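Local coordinates for Lin2004 protein (Listeria innocua, PDB 2HUJ) that is of unknown function but adopts a four-helical bundle fold and represents a family of uncharacterised bacterial proteins, at residues A[20-34]-A[123-137]. Sequence-based numbering, arbitrary orientation.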
# COMPACT_ATOMS: atom_id res chain seq x y z
N MSE A 20 8.05 -1.45 -15.83
CA MSE A 20 7.44 -2.76 -15.56
C MSE A 20 7.65 -3.13 -14.10
O MSE A 20 6.74 -3.57 -13.43
CB MSE A 20 8.03 -3.83 -16.48
CG MSE A 20 7.52 -3.79 -17.93
SE MSE A 20 5.55 -3.89 -18.03
CE MSE A 20 5.19 -5.31 -16.72
N GLU A 21 8.88 -2.96 -13.62
CA GLU A 21 9.18 -3.27 -12.24
C GLU A 21 8.37 -2.42 -11.28
O GLU A 21 7.83 -2.94 -10.30
CB GLU A 21 10.68 -3.15 -11.98
CG GLU A 21 11.07 -3.64 -10.56
CD GLU A 21 10.79 -5.11 -10.36
OE1 GLU A 21 11.15 -5.89 -11.26
OE2 GLU A 21 10.21 -5.49 -9.31
N LEU A 22 8.23 -1.11 -11.58
CA LEU A 22 7.37 -0.26 -10.78
C LEU A 22 5.90 -0.74 -10.76
O LEU A 22 5.30 -0.80 -9.70
CB LEU A 22 7.44 1.20 -11.27
CG LEU A 22 6.59 2.21 -10.49
CD1 LEU A 22 6.90 2.21 -9.00
CD2 LEU A 22 6.79 3.59 -11.11
N LEU A 23 5.36 -1.10 -11.92
CA LEU A 23 4.00 -1.64 -12.01
C LEU A 23 3.81 -2.85 -11.11
O LEU A 23 2.86 -2.91 -10.32
CB LEU A 23 3.67 -1.99 -13.46
CG LEU A 23 2.27 -2.53 -13.76
CD1 LEU A 23 1.19 -1.66 -13.18
CD2 LEU A 23 2.07 -2.70 -15.25
N ILE A 24 4.74 -3.80 -11.21
CA ILE A 24 4.72 -5.00 -10.36
C ILE A 24 4.73 -4.63 -8.85
O ILE A 24 3.93 -5.13 -8.07
CB ILE A 24 5.88 -5.94 -10.72
CG1 ILE A 24 5.66 -6.52 -12.12
CG2 ILE A 24 6.00 -7.08 -9.70
CD1 ILE A 24 6.81 -7.31 -12.65
N ARG A 25 5.61 -3.70 -8.46
CA ARG A 25 5.68 -3.29 -7.08
C ARG A 25 4.45 -2.51 -6.61
O ARG A 25 4.04 -2.60 -5.46
CB ARG A 25 6.95 -2.49 -6.84
CG ARG A 25 8.16 -3.33 -7.05
CD ARG A 25 9.40 -2.59 -6.83
NE ARG A 25 10.53 -3.50 -6.98
CZ ARG A 25 11.79 -3.22 -6.65
NH1 ARG A 25 12.12 -2.06 -6.08
NH2 ARG A 25 12.72 -4.12 -6.88
N THR A 26 3.82 -1.79 -7.54
CA THR A 26 2.54 -1.11 -7.28
C THR A 26 1.45 -2.13 -7.01
O THR A 26 0.70 -1.98 -6.07
CB THR A 26 2.13 -0.21 -8.48
OG1 THR A 26 3.18 0.74 -8.74
CG2 THR A 26 0.83 0.55 -8.20
N GLU A 27 1.40 -3.19 -7.81
CA GLU A 27 0.40 -4.26 -7.63
C GLU A 27 0.61 -4.96 -6.29
O GLU A 27 -0.33 -5.26 -5.53
CB GLU A 27 0.46 -5.25 -8.80
CG GLU A 27 -0.08 -4.59 -10.09
CD GLU A 27 0.21 -5.34 -11.37
OE1 GLU A 27 0.97 -6.33 -11.34
OE2 GLU A 27 -0.36 -4.89 -12.40
N GLN A 28 1.86 -5.20 -5.97
CA GLN A 28 2.19 -5.87 -4.73
C GLN A 28 1.75 -5.01 -3.54
O GLN A 28 1.19 -5.52 -2.57
CB GLN A 28 3.70 -6.12 -4.69
CG GLN A 28 4.17 -6.71 -3.40
CD GLN A 28 4.32 -8.19 -3.53
OE1 GLN A 28 5.43 -8.68 -3.70
NE2 GLN A 28 3.22 -8.90 -3.52
N LEU A 29 2.00 -3.70 -3.62
CA LEU A 29 1.60 -2.80 -2.54
C LEU A 29 0.07 -2.66 -2.41
O LEU A 29 -0.45 -2.60 -1.29
CB LEU A 29 2.26 -1.44 -2.72
CG LEU A 29 2.11 -0.47 -1.54
CD1 LEU A 29 2.60 -1.07 -0.20
CD2 LEU A 29 2.84 0.83 -1.82
N LEU A 30 -0.63 -2.61 -3.55
CA LEU A 30 -2.10 -2.69 -3.56
C LEU A 30 -2.62 -3.94 -2.88
O LEU A 30 -3.56 -3.91 -2.09
CB LEU A 30 -2.64 -2.62 -4.96
CG LEU A 30 -2.74 -1.22 -5.58
CD1 LEU A 30 -2.82 -1.36 -7.07
CD2 LEU A 30 -4.00 -0.53 -5.02
N LEU A 31 -1.98 -5.06 -3.17
CA LEU A 31 -2.35 -6.32 -2.52
C LEU A 31 -2.13 -6.30 -1.01
O LEU A 31 -2.99 -6.78 -0.23
CB LEU A 31 -1.57 -7.49 -3.16
CG LEU A 31 -2.11 -8.88 -2.86
CD1 LEU A 31 -3.48 -9.07 -3.59
CD2 LEU A 31 -1.14 -9.98 -3.28
N GLN A 32 -1.02 -5.72 -0.57
CA GLN A 32 -0.79 -5.54 0.85
C GLN A 32 -1.90 -4.73 1.49
O GLN A 32 -2.36 -5.04 2.60
CB GLN A 32 0.58 -4.90 1.12
CG GLN A 32 0.89 -4.70 2.61
CD GLN A 32 0.97 -6.01 3.39
OE1 GLN A 32 1.77 -6.85 3.05
NE2 GLN A 32 0.13 -6.18 4.44
N ASN A 33 -2.27 -3.65 0.83
CA ASN A 33 -3.30 -2.74 1.33
C ASN A 33 -4.60 -3.54 1.54
O ASN A 33 -5.27 -3.40 2.57
CB ASN A 33 -3.46 -1.58 0.36
CG ASN A 33 -4.38 -0.49 0.91
OD1 ASN A 33 -4.22 -0.06 2.07
ND2 ASN A 33 -5.33 -0.05 0.12
N GLU A 34 -4.94 -4.38 0.55
CA GLU A 34 -6.10 -5.27 0.63
C GLU A 34 -6.00 -6.27 1.79
O GLU A 34 -6.97 -6.51 2.47
CB GLU A 34 -6.31 -6.05 -0.68
CG GLU A 34 -6.62 -5.25 -1.89
CD GLU A 34 -7.87 -4.40 -1.77
OE1 GLU A 34 -8.78 -4.73 -0.97
OE2 GLU A 34 -7.95 -3.41 -2.52
N LYS A 123 -5.61 2.99 -1.83
CA LYS A 123 -6.13 2.30 -2.98
C LYS A 123 -6.29 3.25 -4.17
O LYS A 123 -5.91 2.91 -5.28
CB LYS A 123 -7.46 1.61 -2.65
CG LYS A 123 -8.06 0.82 -3.83
CD LYS A 123 -9.17 -0.19 -3.42
CE LYS A 123 -10.38 0.44 -2.76
NZ LYS A 123 -11.51 -0.56 -2.52
N TYR A 124 -6.82 4.43 -3.91
CA TYR A 124 -7.00 5.47 -4.94
C TYR A 124 -5.69 5.90 -5.58
O TYR A 124 -5.54 5.87 -6.80
CB TYR A 124 -7.81 6.65 -4.40
CG TYR A 124 -9.22 6.30 -3.95
CD1 TYR A 124 -9.88 5.14 -4.42
CD2 TYR A 124 -9.89 7.11 -3.06
CE1 TYR A 124 -11.16 4.80 -3.96
CE2 TYR A 124 -11.18 6.80 -2.63
CZ TYR A 124 -11.81 5.65 -3.08
OH TYR A 124 -13.08 5.40 -2.60
N THR A 125 -4.72 6.22 -4.75
CA THR A 125 -3.44 6.71 -5.24
C THR A 125 -2.71 5.63 -6.05
O THR A 125 -2.18 5.90 -7.13
CB THR A 125 -2.58 7.17 -4.06
OG1 THR A 125 -3.23 8.27 -3.40
CG2 THR A 125 -1.17 7.59 -4.52
N LEU A 126 -2.68 4.41 -5.52
CA LEU A 126 -1.90 3.35 -6.16
C LEU A 126 -2.60 2.82 -7.40
O LEU A 126 -1.94 2.39 -8.37
CB LEU A 126 -1.60 2.21 -5.17
CG LEU A 126 -0.71 2.59 -3.98
CD1 LEU A 126 -0.47 1.40 -3.13
CD2 LEU A 126 0.57 3.25 -4.40
N THR A 127 -3.94 2.80 -7.39
CA THR A 127 -4.64 2.39 -8.61
C THR A 127 -4.40 3.42 -9.73
O THR A 127 -4.28 3.05 -10.88
CB THR A 127 -6.15 2.11 -8.40
OG1 THR A 127 -6.82 3.27 -7.91
CG2 THR A 127 -6.37 0.98 -7.47
N ARG A 128 -4.28 4.70 -9.37
CA ARG A 128 -4.01 5.74 -10.36
C ARG A 128 -2.64 5.46 -11.00
O ARG A 128 -2.50 5.52 -12.22
CB ARG A 128 -4.11 7.13 -9.76
CG ARG A 128 -3.61 8.27 -10.67
CD ARG A 128 -4.07 9.65 -10.16
NE ARG A 128 -5.49 9.90 -10.42
N VAL A 129 -1.65 5.09 -10.17
CA VAL A 129 -0.31 4.78 -10.64
C VAL A 129 -0.33 3.52 -11.54
O VAL A 129 0.21 3.50 -12.63
CB VAL A 129 0.67 4.55 -9.47
CG1 VAL A 129 2.01 4.02 -9.96
CG2 VAL A 129 0.90 5.84 -8.68
N ARG A 130 -0.99 2.48 -11.06
CA ARG A 130 -1.11 1.24 -11.80
C ARG A 130 -1.73 1.47 -13.16
O ARG A 130 -1.22 1.00 -14.19
CB ARG A 130 -1.97 0.28 -11.03
CG ARG A 130 -2.10 -1.10 -11.70
CD ARG A 130 -3.21 -1.89 -11.04
NE ARG A 130 -4.51 -1.29 -11.34
CZ ARG A 130 -5.66 -1.61 -10.75
NH1 ARG A 130 -5.69 -2.53 -9.80
NH2 ARG A 130 -6.78 -0.99 -11.11
N ASP A 131 -2.86 2.16 -13.16
CA ASP A 131 -3.61 2.36 -14.40
C ASP A 131 -2.80 3.20 -15.40
O ASP A 131 -2.79 2.92 -16.60
CB ASP A 131 -4.97 3.02 -14.09
CG ASP A 131 -5.93 2.08 -13.37
OD1 ASP A 131 -5.66 0.87 -13.26
OD2 ASP A 131 -6.97 2.58 -12.86
N PHE A 132 -2.08 4.19 -14.90
CA PHE A 132 -1.23 5.04 -15.74
C PHE A 132 -0.13 4.22 -16.41
O PHE A 132 0.14 4.34 -17.61
CB PHE A 132 -0.59 6.12 -14.87
CG PHE A 132 0.39 7.01 -15.59
CD1 PHE A 132 1.73 6.66 -15.70
CD2 PHE A 132 -0.02 8.22 -16.15
CE1 PHE A 132 2.63 7.48 -16.37
CE2 PHE A 132 0.87 9.05 -16.81
CZ PHE A 132 2.19 8.67 -16.93
N LEU A 133 0.52 3.39 -15.61
CA LEU A 133 1.61 2.51 -16.08
C LEU A 133 1.14 1.42 -17.03
O LEU A 133 1.81 1.13 -18.06
CB LEU A 133 2.30 1.91 -14.86
CG LEU A 133 3.13 2.89 -14.02
CD1 LEU A 133 3.67 2.15 -12.80
CD2 LEU A 133 4.27 3.52 -14.83
N LYS A 134 -0.02 0.83 -16.76
CA LYS A 134 -0.59 -0.15 -17.70
C LYS A 134 -0.89 0.50 -19.05
O LYS A 134 -0.63 -0.09 -20.11
CB LYS A 134 -1.85 -0.80 -17.13
CG LYS A 134 -1.55 -1.86 -16.10
CD LYS A 134 -2.79 -2.63 -15.66
CE LYS A 134 -2.40 -3.92 -14.91
NZ LYS A 134 -3.38 -4.33 -13.85
N ARG A 135 -1.41 1.73 -19.03
CA ARG A 135 -1.65 2.48 -20.27
C ARG A 135 -0.36 2.75 -21.03
O ARG A 135 -0.32 2.57 -22.25
CB ARG A 135 -2.36 3.80 -20.00
CG ARG A 135 -3.87 3.70 -20.01
CD ARG A 135 -4.60 5.06 -19.93
NE ARG A 135 -3.75 6.23 -20.24
CZ ARG A 135 -3.22 7.07 -19.34
NH1 ARG A 135 -3.43 6.91 -18.03
NH2 ARG A 135 -2.46 8.08 -19.75
N LYS A 136 0.67 3.18 -20.31
CA LYS A 136 1.98 3.43 -20.91
C LYS A 136 2.58 2.14 -21.46
O LYS A 136 3.21 2.15 -22.52
CB LYS A 136 2.94 4.07 -19.89
CG LYS A 136 2.86 5.59 -19.83
N GLU A 137 2.37 1.03 -20.75
CA GLU A 137 2.78 -0.30 -21.22
C GLU A 137 2.10 -0.63 -22.53
O GLU A 137 2.75 -0.99 -23.51
CB GLU A 137 2.41 -1.39 -20.18
CG GLU A 137 2.36 -2.82 -20.75
CD GLU A 137 1.75 -3.85 -19.82
OE1 GLU A 137 1.09 -3.50 -18.82
OE2 GLU A 137 1.92 -5.06 -20.11
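Helices 16-45 and 112-137, the first and last of a four-helical bundle, pack antiparallel here through knobs-into-holes contacts. Their local axes come within 9.4 Å, with 150° between their directions. Thr26 is one of the knobs on helix 16-45. Thr26 CG2 lies 3.3 Å from Leu126 O, and the side chain fits among Leu126, Val129, Arg130 and Leu133. Thr26 OG1 lies beside its backbone N (chi1 -57°) and hydrogen-bonds Leu22 O at 2.8 Å. The same torsion sets CG2 opposite that N, facing the other helix. This buried hydroxyl is thus satisfied within its own helix.

Leu30 and Leu126 lie alongside each other, pointing opposite ways, with Leu30 CG 3.6 Å from Leu126 CB. Leu23 fills the hole formed by Arg130, Leu133, Lys134 and Glu137, with Leu23 CD1 3.7 Å from Arg130 CG. Arg130 is a knob in return: its aliphatic chain packs among Leu23, Thr26, Glu27 and Leu30. Its NE and NH2 both bond OD1 of Asp131, the next residue on its own helix, in the guanidinium plane. At the margin of the contact is a salt bridge with a weak hydrogen bond, Lys134 NZ to Glu27 OE2 3.4 Å.

Near Lys123, the OH of Tyr119 hydrogen-bonds both Glu34 OE1 and Lys123 NZ, and its backbone O accepts from Asn33 ND2. Towards the bundle interior, Leu22 and Thr26 touch helix 52-81, while Leu29 meets Cys95 and Val98 of helix 88-104.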